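Local atomic coordinates of BauA (Acinetobacter baumannii, PDB entry 6HCP), a protein that acts as the TonB-dependent outer-membrane receptor for ferric preacinetobactin, probably carrying this iron-siderophore complex into the cell. Residues A[47-52]-A[146-151]; A[258-263]-A[642-647]; A[311-316]-A[339-344]; A[503-508]-A[552-557]; A[651-656]-A[672-677]. One frame throughout, in Å; residues are numbered along the deposited sequence.

Contact 1: A[47-52]-A[146-151]; sequences SNVGFL and ALLNGM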
# COMPACT_ATOMS: atom_id res chain seq x y z
N SER A 47 7.47 7.68 -38.92
CA SER A 47 6.35 8.52 -38.55
C SER A 47 6.07 9.52 -39.68
O SER A 47 6.88 9.70 -40.60
CB SER A 47 6.60 9.22 -37.23
OG SER A 47 7.63 10.19 -37.36
N ASN A 48 4.92 10.16 -39.57
CA ASN A 48 4.49 11.18 -40.53
C ASN A 48 5.15 12.51 -40.18
O ASN A 48 4.93 13.06 -39.10
CB ASN A 48 2.97 11.35 -40.55
CG ASN A 48 2.52 12.07 -41.81
OD1 ASN A 48 2.66 11.54 -42.91
ND2 ASN A 48 1.92 13.24 -41.65
N VAL A 49 5.92 13.06 -41.11
CA VAL A 49 6.62 14.31 -40.85
C VAL A 49 5.89 15.45 -41.57
O VAL A 49 6.35 15.98 -42.60
CB VAL A 49 8.09 14.17 -41.24
CG1 VAL A 49 8.90 15.41 -40.88
CG2 VAL A 49 8.70 12.94 -40.59
N GLY A 50 4.68 15.74 -41.07
CA GLY A 50 3.73 16.62 -41.75
C GLY A 50 3.63 16.27 -43.22
O GLY A 50 3.56 15.08 -43.57
N PHE A 51 3.62 17.28 -44.10
CA PHE A 51 3.34 17.01 -45.52
C PHE A 51 4.53 16.34 -46.23
O PHE A 51 4.39 15.93 -47.39
CB PHE A 51 2.81 18.28 -46.22
CG PHE A 51 3.82 19.29 -46.71
CD1 PHE A 51 5.01 19.52 -46.04
CD2 PHE A 51 3.53 20.08 -47.81
CE1 PHE A 51 5.89 20.51 -46.45
CE2 PHE A 51 4.40 21.07 -48.22
CZ PHE A 51 5.58 21.30 -47.53
N LEU A 52 5.67 16.15 -45.56
CA LEU A 52 6.76 15.35 -46.13
C LEU A 52 6.38 13.85 -46.13
O LEU A 52 7.02 13.06 -46.80
CB LEU A 52 8.07 15.56 -45.37
CG LEU A 52 8.57 17.00 -45.24
CD1 LEU A 52 9.84 17.05 -44.40
CD2 LEU A 52 8.79 17.62 -46.61
N ALA A 146 5.51 24.66 -38.60
CA ALA A 146 4.53 25.36 -39.51
C ALA A 146 4.79 25.01 -40.99
O ALA A 146 3.86 24.80 -41.77
CB ALA A 146 4.56 26.86 -39.29
N LEU A 147 6.06 24.87 -41.39
CA LEU A 147 6.33 24.51 -42.80
C LEU A 147 5.61 23.19 -43.13
O LEU A 147 4.98 23.04 -44.18
CB LEU A 147 7.83 24.39 -43.08
CG LEU A 147 8.15 23.73 -44.42
CD1 LEU A 147 7.59 24.55 -45.58
CD2 LEU A 147 9.64 23.48 -44.59
N LEU A 148 5.73 22.23 -42.21
CA LEU A 148 5.24 20.85 -42.45
C LEU A 148 3.72 20.78 -42.31
O LEU A 148 3.08 20.00 -43.00
CB LEU A 148 5.89 19.91 -41.44
CG LEU A 148 7.41 19.99 -41.33
CD1 LEU A 148 7.93 19.00 -40.29
CD2 LEU A 148 8.05 19.76 -42.69
N ASN A 149 3.16 21.54 -41.35
CA ASN A 149 1.83 21.27 -40.84
C ASN A 149 0.89 22.48 -40.94
O ASN A 149 -0.30 22.34 -40.68
CB ASN A 149 1.88 20.80 -39.38
CG ASN A 149 2.22 19.33 -39.26
OD1 ASN A 149 1.64 18.52 -39.97
ND2 ASN A 149 3.20 19.00 -38.44
N GLY A 150 1.43 23.66 -41.23
CA GLY A 150 0.62 24.87 -41.15
C GLY A 150 0.32 25.23 -39.70
O GLY A 150 1.12 25.00 -38.80
N MET A 151 -0.69 26.07 -39.52
CA MET A 151 -1.02 26.56 -38.22
C MET A 151 -2.26 25.81 -37.75
O MET A 151 -3.36 26.02 -38.25
CB MET A 151 -1.31 28.07 -38.25
CG MET A 151 -1.61 28.68 -36.89
SD MET A 151 -1.69 30.49 -37.00
CE MET A 151 -3.24 30.68 -37.87
O HOH W 1 3.39 15.99 -38.05
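Leu148, in the short helix 146-149, packs against the bend that runs from Val49 to Leu52. Its CB lies over the backbone of Gly50, 3.9 Å from Gly50 CA, where the glycine has no side chain to stand in the way. Beyond CG the branches part. CD1 runs alongside Val49, 3.8 Å from Val49 CG1, while CD2 reaches the tip of Leu52, 3.7 Å from Leu52 CD1. The backbone ties down the same spot: Phe51 N donates to Leu148 O at 3.0 Å, from 24° outside the carbonyl plane. With chi1 at 82°, the Phe51 ring is folded back toward the helix, and its CE1 comes within 3.5 Å of Leu147 O. Arg443 of the barrel wall bonds to Leu147 O and makes a cation-pi contact with the Phe51 ring. On the polar side, Asn149 ND2 shares water 1 at 3.0 Å with a weaker bond from Gly50 N, and also meets Ser145. Phe62 and Leu141 also touch Val49 and Leu148. A short helix held against an N-terminal bend, both packed on barrel strands, is consistent with the plug domain seated inside the barrel of a TonB-dependent receptor.

Contact 2: A[258-263]-A[642-647]; sequences VNVSTA and NTLSVP. With EDO (1,2-ethanediol), chain X.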
# COMPACT_ATOMS: atom_id res chain seq x y z
N VAL A 258 -7.07 25.47 -8.10
CA VAL A 258 -7.22 26.54 -7.14
C VAL A 258 -6.12 27.58 -7.38
O VAL A 258 -5.01 27.28 -7.83
CB VAL A 258 -7.20 25.99 -5.70
CG1 VAL A 258 -8.32 24.99 -5.48
CG2 VAL A 258 -5.85 25.38 -5.34
N ASN A 259 -6.41 28.79 -6.91
CA ASN A 259 -5.52 29.95 -6.99
C ASN A 259 -4.90 30.24 -5.62
O ASN A 259 -5.52 30.02 -4.59
CB ASN A 259 -6.26 31.16 -7.56
CG ASN A 259 -6.61 30.98 -9.02
OD1 ASN A 259 -6.00 30.16 -9.70
ND2 ASN A 259 -7.70 31.59 -9.47
N VAL A 260 -3.69 30.80 -5.66
CA VAL A 260 -2.95 31.18 -4.49
C VAL A 260 -2.44 32.62 -4.70
O VAL A 260 -2.30 33.08 -5.84
CB VAL A 260 -1.80 30.21 -4.19
CG1 VAL A 260 -2.32 28.89 -3.66
CG2 VAL A 260 -0.91 29.95 -5.41
N SER A 261 -2.09 33.27 -3.60
CA SER A 261 -1.45 34.60 -3.61
C SER A 261 -0.10 34.51 -2.92
O SER A 261 0.12 33.65 -2.06
CB SER A 261 -2.34 35.62 -2.95
OG SER A 261 -2.53 35.30 -1.58
N THR A 262 0.73 35.53 -3.15
CA THR A 262 1.99 35.64 -2.43
C THR A 262 1.72 36.00 -0.96
O THR A 262 2.46 35.57 -0.10
CB THR A 262 2.91 36.68 -3.09
OG1 THR A 262 2.20 37.91 -3.14
CG2 THR A 262 3.32 36.29 -4.50
N ALA A 263 0.65 36.76 -0.70
CA ALA A 263 0.30 37.17 0.67
C ALA A 263 0.03 35.94 1.54
O ALA A 263 0.51 35.84 2.65
CB ALA A 263 -0.88 38.11 0.67
N ASN A 642 8.16 34.63 -10.05
CA ASN A 642 9.00 33.58 -9.49
C ASN A 642 9.11 33.74 -7.96
O ASN A 642 10.11 33.34 -7.37
CB ASN A 642 10.40 33.53 -10.11
CG ASN A 642 10.48 33.04 -11.54
OD1 ASN A 642 11.58 32.93 -12.06
ND2 ASN A 642 9.37 32.75 -12.20
N THR A 643 8.04 34.21 -7.32
CA THR A 643 7.99 34.30 -5.86
C THR A 643 7.18 33.14 -5.25
O THR A 643 7.11 33.01 -4.05
CB THR A 643 7.43 35.66 -5.43
OG1 THR A 643 6.20 35.86 -6.13
CG2 THR A 643 8.40 36.79 -5.70
N LEU A 644 6.52 32.35 -6.11
CA LEU A 644 5.82 31.15 -5.66
C LEU A 644 6.30 29.99 -6.52
O LEU A 644 6.40 30.13 -7.74
CB LEU A 644 4.31 31.30 -5.80
CG LEU A 644 3.61 32.30 -4.87
CD1 LEU A 644 2.15 32.42 -5.26
CD2 LEU A 644 3.75 31.89 -3.42
N SER A 645 6.55 28.85 -5.87
CA SER A 645 6.97 27.63 -6.55
C SER A 645 6.45 26.41 -5.80
O SER A 645 6.02 26.51 -4.66
CB SER A 645 8.46 27.58 -6.68
OG SER A 645 9.06 27.49 -5.40
N VAL A 646 6.47 25.27 -6.50
CA VAL A 646 6.23 23.97 -5.90
C VAL A 646 7.44 23.10 -6.18
O VAL A 646 8.10 23.23 -7.20
CB VAL A 646 4.95 23.32 -6.44
CG1 VAL A 646 3.73 24.12 -6.06
CG2 VAL A 646 5.01 23.11 -7.95
N PRO A 647 7.74 22.16 -5.26
CA PRO A 647 8.94 21.35 -5.38
C PRO A 647 8.81 20.31 -6.50
O PRO A 647 7.70 19.98 -6.94
CB PRO A 647 9.07 20.67 -4.01
CG PRO A 647 7.69 20.73 -3.42
CD PRO A 647 7.08 22.01 -3.95
C1 EDO X . 7.61 28.73 -2.50
O1 EDO X . 6.32 29.22 -2.87
C2 EDO X . 8.62 29.86 -2.48
O2 EDO X . 7.96 31.07 -2.08
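Leu644 and Thr262 bring two surface segments together without a single hydrogen bond passing between them, although threonines line both sides. Leu644 CD1 does most of the touching, wedged against Val260 CG2 at 3.9 Å and as close to Ser261 C. Thr262 meets the same leucine at about a right angle, its methyl CG2 4.0 Å from Leu644 CG. The Thr262 torsion (chi1 57°) leaves CG2 anti to the carbonyl carbon, and this methyl, not the hydroxyl, faces Thr643 OG1 at 3.3 Å. An ethanediol, probably from the crystallisation liquor, bridges the backbone of 642-647: its O2 donates to Thr643 O at 2.9 Å, and Ser645 N gives an almost straight bond to its O1. Asn639 OD1 accepts from both Thr643 N and Leu644 N, and Asn689 secures Val260 N. Each segment is thus fixed by its own polar partners, and what joins the two is van der Waals contact, made largely by the Leu644 and Thr262 side chains, which sets no particular direction.

Contact 3: A[311-316]-A[339-344]; sequences STTEYK and LAFDVD. With EDO (1,2-ethanediol), chain J; EDO (1,2-ethanediol), chain L.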
# COMPACT_ATOMS: atom_id res chain seq x y z
N SER A 311 -15.82 17.76 -37.99
CA SER A 311 -16.09 17.29 -36.67
C SER A 311 -16.97 18.30 -35.97
O SER A 311 -17.05 19.46 -36.36
CB SER A 311 -14.80 17.02 -35.90
OG SER A 311 -14.12 18.23 -35.60
N THR A 312 -17.64 17.83 -34.91
CA THR A 312 -18.40 18.67 -34.04
C THR A 312 -18.01 18.35 -32.60
O THR A 312 -17.81 17.20 -32.26
CB THR A 312 -19.91 18.48 -34.24
OG1 THR A 312 -20.16 17.11 -33.90
CG2 THR A 312 -20.38 18.77 -35.65
N THR A 313 -18.01 19.39 -31.78
CA THR A 313 -17.77 19.31 -30.36
C THR A 313 -18.93 19.99 -29.64
O THR A 313 -19.30 21.10 -29.99
CB THR A 313 -16.46 20.00 -29.98
OG1 THR A 313 -15.40 19.31 -30.63
CG2 THR A 313 -16.26 20.09 -28.48
N GLU A 314 -19.45 19.34 -28.60
CA GLU A 314 -20.39 19.96 -27.68
C GLU A 314 -19.83 19.82 -26.27
O GLU A 314 -19.67 18.69 -25.80
CB GLU A 314 -21.76 19.29 -27.78
CG GLU A 314 -22.41 19.41 -29.16
CD GLU A 314 -23.73 18.67 -29.29
OE1 GLU A 314 -24.19 18.10 -28.29
OE2 GLU A 314 -24.34 18.75 -30.36
N TYR A 315 -19.48 20.96 -25.67
CA TYR A 315 -18.86 21.04 -24.36
C TYR A 315 -19.83 21.66 -23.38
O TYR A 315 -20.38 22.72 -23.66
CB TYR A 315 -17.58 21.88 -24.41
CG TYR A 315 -16.88 22.06 -23.09
CD1 TYR A 315 -15.97 21.12 -22.62
CD2 TYR A 315 -17.04 23.22 -22.36
CE1 TYR A 315 -15.28 21.32 -21.43
CE2 TYR A 315 -16.36 23.43 -21.17
CZ TYR A 315 -15.50 22.47 -20.69
OH TYR A 315 -14.82 22.70 -19.53
N LYS A 316 -19.89 21.09 -22.17
CA LYS A 316 -20.68 21.63 -21.09
C LYS A 316 -19.94 21.47 -19.76
O LYS A 316 -19.37 20.42 -19.49
CB LYS A 316 -22.02 20.89 -21.01
CG LYS A 316 -22.94 21.07 -22.21
CD LYS A 316 -24.22 20.23 -22.06
CE LYS A 316 -25.29 20.57 -23.08
NZ LYS A 316 -24.77 20.37 -24.44
N LEU A 339 -20.41 27.05 -18.32
CA LEU A 339 -19.96 27.31 -19.67
C LEU A 339 -20.45 26.19 -20.58
O LEU A 339 -20.44 25.02 -20.21
CB LEU A 339 -18.42 27.40 -19.68
CG LEU A 339 -17.77 27.53 -21.07
CD1 LEU A 339 -18.22 28.80 -21.77
CD2 LEU A 339 -16.26 27.50 -20.94
N ALA A 340 -20.89 26.56 -21.78
CA ALA A 340 -21.14 25.57 -22.81
C ALA A 340 -20.72 26.19 -24.13
O ALA A 340 -20.79 27.42 -24.29
CB ALA A 340 -22.58 25.12 -22.86
N PHE A 341 -20.18 25.35 -25.02
CA PHE A 341 -19.95 25.81 -26.38
C PHE A 341 -20.15 24.63 -27.34
O PHE A 341 -19.99 23.45 -26.99
CB PHE A 341 -18.60 26.52 -26.51
CG PHE A 341 -17.38 25.65 -26.28
CD1 PHE A 341 -16.89 24.83 -27.28
CD2 PHE A 341 -16.73 25.67 -25.06
CE1 PHE A 341 -15.78 24.02 -27.06
CE2 PHE A 341 -15.61 24.89 -24.85
CZ PHE A 341 -15.14 24.06 -25.84
N ASP A 342 -20.61 24.98 -28.54
CA ASP A 342 -20.78 24.05 -29.64
C ASP A 342 -19.93 24.56 -30.80
O ASP A 342 -19.99 25.75 -31.11
CB ASP A 342 -22.24 23.99 -30.10
CG ASP A 342 -23.23 23.54 -29.03
OD1 ASP A 342 -22.84 22.73 -28.17
OD2 ASP A 342 -24.32 24.15 -28.96
N VAL A 343 -19.16 23.67 -31.41
CA VAL A 343 -18.30 24.09 -32.52
C VAL A 343 -18.38 23.06 -33.66
O VAL A 343 -18.38 21.83 -33.44
CB VAL A 343 -16.87 24.42 -32.06
CG1 VAL A 343 -16.35 23.44 -31.04
CG2 VAL A 343 -15.88 24.61 -33.19
N ASP A 344 -18.58 23.59 -34.87
CA ASP A 344 -18.61 22.82 -36.10
C ASP A 344 -17.36 23.15 -36.92
O ASP A 344 -17.11 24.33 -37.23
CB ASP A 344 -19.87 23.14 -36.92
CG ASP A 344 -21.16 22.62 -36.31
OD1 ASP A 344 -21.11 21.60 -35.61
OD2 ASP A 344 -22.21 23.23 -36.55
C1 EDO J . -12.81 26.17 -21.07
O1 EDO J . -12.40 27.53 -21.24
C2 EDO J . -12.62 25.81 -19.60
O2 EDO J . -13.85 25.39 -19.00
C1 EDO L . -23.24 25.55 -33.48
O1 EDO L . -23.28 24.44 -34.37
C2 EDO L . -22.00 26.37 -33.82
O2 EDO L . -21.92 26.59 -35.23
O HOH W 2 -22.67 22.37 -25.47
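Thr312 and Asp344 open a run of paired residues between strands 302-318 and 331-358, antiparallel neighbours in the wall of the transmembrane beta-barrel. Theirs is a non-hydrogen-bonded pair, with Thr312 CA close to Val343 O. Thr313 and Val343 come next and exchange two backbone hydrogen bonds, and Thr313 CB rests on Val343 CG1 at 3.6 Å. The Thr313 hydroxyl turns elsewhere, to Asp287 and Lys345. Glu314 lies on the other face beside Asp342, its CG 3.5 Å from Asp342 OD1; the carboxylate planes stand 54° apart and the charged oxygens stay apart. Tyr315 then forms the second hydrogen-bonded pair, its N meeting Phe341 O at 2.9 Å. Here Phe341 CG sits between backbone N and carbonyl carbon (chi1 66°), which swings the ring under Tyr315. Tyr315 CB stands over one face of that ring, 3.6 Å from its centroid, while the two rings, with planes 22° apart, are offset so far that little of one covers the other. Tyr128 and Phe127 of the plug meet these aromatics from the barrel interior. Lys316, paired with Ala340, bends at its last torsion and carries NZ to water 2 at 3.1 Å. That water also lies 2.7 Å from Asp342 OD1 and 2.9 Å from Tyr315 O.

Contact 4: A[503-508]-A[552-557]; sequences EIFPPQ and FVSDGE. With EDO (1,2-ethanediol), chain Y.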
# COMPACT_ATOMS: atom_id res chain seq x y z
N GLU A 503 -5.69 47.32 -34.01
CA GLU A 503 -4.67 46.72 -34.88
C GLU A 503 -4.63 45.21 -34.62
O GLU A 503 -4.54 44.78 -33.46
CB GLU A 503 -3.29 47.33 -34.66
CG GLU A 503 -2.23 46.70 -35.54
CD GLU A 503 -0.84 47.31 -35.47
OE1 GLU A 503 -0.62 48.25 -34.68
OE2 GLU A 503 0.01 46.87 -36.26
N ILE A 504 -4.72 44.42 -35.70
CA ILE A 504 -4.56 42.95 -35.62
C ILE A 504 -3.17 42.58 -36.13
O ILE A 504 -2.86 42.80 -37.29
CB ILE A 504 -5.65 42.24 -36.43
CG1 ILE A 504 -7.05 42.68 -36.00
CG2 ILE A 504 -5.47 40.72 -36.35
CD1 ILE A 504 -8.15 42.26 -36.97
N PHE A 505 -2.34 42.00 -35.25
CA PHE A 505 -1.03 41.55 -35.64
C PHE A 505 -1.15 40.35 -36.58
O PHE A 505 -2.15 39.64 -36.60
CB PHE A 505 -0.15 41.19 -34.44
CG PHE A 505 0.29 42.36 -33.60
CD1 PHE A 505 0.48 43.61 -34.17
CD2 PHE A 505 0.43 42.23 -32.23
CE1 PHE A 505 0.81 44.70 -33.37
CE2 PHE A 505 0.84 43.30 -31.46
CZ PHE A 505 1.04 44.53 -32.03
N PRO A 506 -0.18 40.21 -37.52
CA PRO A 506 -0.13 39.03 -38.38
C PRO A 506 0.18 37.80 -37.54
O PRO A 506 0.68 37.95 -36.43
CB PRO A 506 1.01 39.36 -39.35
CG PRO A 506 1.94 40.21 -38.52
CD PRO A 506 1.01 41.06 -37.67
N PRO A 507 0.10 36.59 -38.12
CA PRO A 507 0.54 35.39 -37.42
C PRO A 507 1.96 35.59 -36.89
O PRO A 507 2.83 36.13 -37.59
CB PRO A 507 0.44 34.31 -38.51
CG PRO A 507 -0.69 34.80 -39.39
CD PRO A 507 -0.49 36.30 -39.44
N GLN A 508 2.15 35.22 -35.62
CA GLN A 508 3.35 35.46 -34.87
C GLN A 508 4.28 34.24 -34.96
O GLN A 508 3.83 33.09 -34.81
CB GLN A 508 2.97 35.74 -33.41
CG GLN A 508 2.12 37.00 -33.26
CD GLN A 508 2.97 38.22 -33.50
OE1 GLN A 508 3.81 38.57 -32.68
NE2 GLN A 508 2.70 38.91 -34.60
N PHE A 552 0.20 48.95 -28.00
CA PHE A 552 0.15 47.48 -28.04
C PHE A 552 1.27 46.96 -28.95
O PHE A 552 1.38 47.38 -30.12
CB PHE A 552 -1.23 47.02 -28.48
CG PHE A 552 -1.53 45.56 -28.23
CD1 PHE A 552 -1.73 45.10 -26.94
CD2 PHE A 552 -1.63 44.66 -29.29
CE1 PHE A 552 -2.02 43.76 -26.71
CE2 PHE A 552 -1.92 43.32 -29.05
CZ PHE A 552 -2.13 42.88 -27.76
N VAL A 553 2.15 46.12 -28.39
CA VAL A 553 3.37 45.70 -29.07
C VAL A 553 3.48 44.17 -29.04
O VAL A 553 2.89 43.52 -28.20
CB VAL A 553 4.63 46.35 -28.46
CG1 VAL A 553 4.64 47.85 -28.69
CG2 VAL A 553 4.80 46.03 -26.98
N SER A 554 4.27 43.63 -29.98
CA SER A 554 4.51 42.18 -30.12
C SER A 554 5.95 41.87 -29.72
O SER A 554 6.52 40.93 -30.22
CB SER A 554 4.19 41.73 -31.52
OG SER A 554 5.00 42.45 -32.45
N ASP A 555 6.43 42.59 -28.70
CA ASP A 555 7.81 42.67 -28.24
C ASP A 555 8.13 41.59 -27.18
O ASP A 555 9.28 41.49 -26.76
CB ASP A 555 8.09 44.01 -27.54
CG ASP A 555 8.19 45.19 -28.47
OD1 ASP A 555 8.21 44.95 -29.69
OD2 ASP A 555 8.13 46.34 -27.97
N GLY A 556 7.12 40.94 -26.61
CA GLY A 556 7.40 39.99 -25.54
C GLY A 556 8.10 38.76 -26.10
O GLY A 556 7.94 38.43 -27.28
N GLU A 557 8.83 38.04 -25.25
CA GLU A 557 9.49 36.85 -25.69
C GLU A 557 9.69 35.87 -24.53
O GLU A 557 10.15 36.26 -23.45
CB GLU A 557 10.83 37.20 -26.32
CG GLU A 557 11.53 35.99 -26.92
CD GLU A 557 12.86 36.35 -27.56
OE1 GLU A 557 13.90 36.41 -26.83
OE2 GLU A 557 12.86 36.51 -28.79
C1 EDO Y . -6.47 46.74 -39.93
O1 EDO Y . -6.26 45.95 -41.09
C2 EDO Y . -6.49 45.75 -38.79
O2 EDO Y . -5.11 45.60 -38.30
O HOH W 3 3.92 41.49 -35.11
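Phe505, Ser554 and Phe552 carry this contact, which lays the loop entering strand 508-520 against strand 549-569. The ring of Phe505 is the centrepiece, pushed toward the strand and met there on several sides. Its outer corner faces Phe552: CE2 is 3.6 Å from Phe552 CD2, and the ring planes lie only 14° apart. With centroids separated by 5.5 Å the two rings are slid past each other, so they meet along their rims with little overlap. At the edge and in the ring plane sits Phe552 O, 3.4 Å from Phe505 CZ, a placing that would suit the slightly positive rim of hydrogens. Ser554 takes up one face instead. Its OG stands over that face, and its CB makes an off-centre CH-pi contact 4.2 Å from the centroid. Ser538 of the adjoining strand 524-541 touches all three residues. Gln508, at the start of strand 508-520, flanks Ser554, OE1 lying 3.4 Å from Ser554 CB. The glutamine chain doubles back at chi2 (-72°), bringing NE2 to Pro506 O in a straight 2.9 Å bond that lies in the amide plane. The same NE2 donates to water 3, which reaches Ser554 OG at 3.0 Å. No direct hydrogen bond joins 503-508 to 552-557, though Asn500 of the same loop accepts from Phe552 N; the join rests on aromatic and CH-pi contact, with one water linking Gln508 and Ser554.

Contact 5: A[651-656]-A[672-677]; sequences LLDVGA and NIYNLT. With EDO (1,2-ethanediol), chain K.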
# COMPACT_ATOMS: atom_id res chain seq x y z
N LEU A 651 7.66 10.03 -9.01
CA LEU A 651 6.55 9.10 -8.99
C LEU A 651 7.02 7.73 -9.50
O LEU A 651 7.80 7.65 -10.44
CB LEU A 651 5.41 9.65 -9.86
CG LEU A 651 4.92 11.05 -9.47
CD1 LEU A 651 3.82 11.52 -10.41
CD2 LEU A 651 4.43 11.10 -8.03
N LEU A 652 6.48 6.66 -8.89
CA LEU A 652 6.76 5.30 -9.27
C LEU A 652 5.48 4.66 -9.79
O LEU A 652 4.43 4.85 -9.20
CB LEU A 652 7.27 4.51 -8.07
CG LEU A 652 8.55 5.01 -7.42
CD1 LEU A 652 8.93 4.09 -6.25
CD2 LEU A 652 9.69 5.10 -8.41
N ASP A 653 5.64 3.80 -10.79
CA ASP A 653 4.56 2.96 -11.27
C ASP A 653 5.09 1.52 -11.37
O ASP A 653 6.26 1.31 -11.67
CB ASP A 653 4.01 3.44 -12.62
CG ASP A 653 3.88 4.95 -12.75
OD1 ASP A 653 3.17 5.57 -11.90
OD2 ASP A 653 4.41 5.49 -13.77
N VAL A 654 4.20 0.54 -11.23
CA VAL A 654 4.59 -0.86 -11.44
C VAL A 654 3.47 -1.58 -12.19
O VAL A 654 2.31 -1.22 -12.10
CB VAL A 654 4.88 -1.58 -10.11
CG1 VAL A 654 6.15 -1.05 -9.48
CG2 VAL A 654 3.70 -1.48 -9.16
N GLY A 655 3.84 -2.68 -12.84
CA GLY A 655 2.84 -3.47 -13.51
C GLY A 655 3.29 -4.91 -13.71
O GLY A 655 4.47 -5.22 -13.63
N ALA A 656 2.32 -5.75 -14.07
CA ALA A 656 2.61 -7.10 -14.52
C ALA A 656 1.64 -7.45 -15.64
O ALA A 656 0.47 -7.02 -15.66
CB ALA A 656 2.52 -8.08 -13.35
N ASN A 672 -1.76 -2.82 -13.38
CA ASN A 672 -0.91 -1.63 -13.27
C ASN A 672 -1.32 -0.83 -12.03
O ASN A 672 -2.51 -0.73 -11.72
CB ASN A 672 -1.02 -0.70 -14.48
CG ASN A 672 -0.45 -1.31 -15.74
OD1 ASN A 672 -1.13 -2.13 -16.38
ND2 ASN A 672 0.85 -1.15 -15.89
N ILE A 673 -0.31 -0.33 -11.31
CA ILE A 673 -0.49 0.65 -10.28
C ILE A 673 0.31 1.88 -10.69
O ILE A 673 1.52 1.80 -10.84
CB ILE A 673 -0.05 0.15 -8.89
CG1 ILE A 673 -0.67 -1.21 -8.54
CG2 ILE A 673 -0.37 1.20 -7.83
CD1 ILE A 673 -0.18 -1.78 -7.22
N TYR A 674 -0.37 3.02 -10.79
CA TYR A 674 0.26 4.30 -11.06
C TYR A 674 0.33 5.11 -9.75
O TYR A 674 -0.62 5.09 -8.97
CB TYR A 674 -0.53 5.02 -12.16
CG TYR A 674 -0.36 4.39 -13.52
CD1 TYR A 674 0.79 4.58 -14.25
CD2 TYR A 674 -1.31 3.51 -14.03
CE1 TYR A 674 1.03 3.90 -15.44
CE2 TYR A 674 -1.12 2.86 -15.24
CZ TYR A 674 0.06 3.05 -15.94
OH TYR A 674 0.28 2.44 -17.15
N ASN A 675 1.35 5.95 -9.63
CA ASN A 675 1.65 6.69 -8.41
C ASN A 675 1.56 5.73 -7.21
O ASN A 675 0.78 5.92 -6.28
CB ASN A 675 0.74 7.91 -8.24
CG ASN A 675 1.21 8.81 -7.12
OD1 ASN A 675 2.29 8.58 -6.56
ND2 ASN A 675 0.42 9.81 -6.77
N LEU A 676 2.39 4.69 -7.25
CA LEU A 676 2.27 3.62 -6.26
C LEU A 676 2.59 4.11 -4.84
O LEU A 676 2.04 3.56 -3.88
CB LEU A 676 3.12 2.42 -6.68
CG LEU A 676 4.61 2.44 -6.37
CD1 LEU A 676 4.89 1.75 -5.05
CD2 LEU A 676 5.37 1.72 -7.49
N THR A 677 3.39 5.17 -4.70
CA THR A 677 3.68 5.72 -3.36
C THR A 677 2.58 6.67 -2.88
O THR A 677 2.58 7.05 -1.71
CB THR A 677 5.04 6.41 -3.28
OG1 THR A 677 4.98 7.66 -3.97
CG2 THR A 677 6.18 5.56 -3.79
C1 EDO K . 0.70 -4.30 -18.00
O1 EDO K . 0.93 -4.24 -19.46
C2 EDO K . 2.08 -4.24 -17.32
O2 EDO K . 2.71 -2.96 -17.56
O HOH W 4 4.69 7.19 -6.62
O HOH W 5 2.06 0.85 -14.29
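Leu676 CD2 is the bump of this contact, pressed into the dip between Leu652 and Val654. It sits 3.4 Å from Leu652 CB and 3.5 Å from Val654 CG1, both tighter than usual carbon contact. Leu676 adopts an unusual shape in this tight fit: chi1 is 82° and chi2, at 93°, is off the staggered values. Val654 CG2 fills the next place along, beside Ile673 CB, with the two side chains pointing the same way. Leu652 CD1 leans on Thr677 CG2. Tyr180 and Tyr698 of a second subunit pack on this apolar ridge. The segments belong to the beta hairpin of strands 645-662 and 665-674, antiparallel neighbours of the barrel wall, and Val654 and Ile673 form its hydrogen-bonded pair here. Past Tyr674 the chain leaves the strand at Asn675, which has positive phi; its N donates to Asp653 OD1 (2.9 Å), met nearly along the C-O axis, and Leu676 N then bonds to Leu652 O at 2.8 Å. On the other face the Asp653 carboxylate lies against the Tyr674 ring, planes 59° apart, CG 3.5 Å from Tyr674 CD1. The bare backbone of Gly655 leaves a hollow taken by the Asn672 amide, whose ND2 is 3.9 Å from Gly655 CA and donates to water 5, while OD1 is held by Gln76. Water 4 joins Leu652 N, Thr677 N and Asn675 OD1, and Asn675 ND2 donates to Ala694 O.

Contact 1 comes first along the chain and is the one within the plug region; the other four lie in the beta-barrel. Contact 2 spans most of the barrel sequence, and contacts 3 and 4 are nested one after the other inside the loop it closes, while contact 5 follows it on the same strand, 645-662. Contacts 4 and 5 lie on opposite sides of the chain's centre, 45 Å between centres, and contacts 1 and 5 are likewise opposed. Contact 1 comes nearest to contact 4, about 5 Å between nearest atoms, without touching. Contacts 2 to 5 tie the barrel's strands and loops, and contact 1 lies in the plug the barrel encloses, as in TonB-dependent receptors.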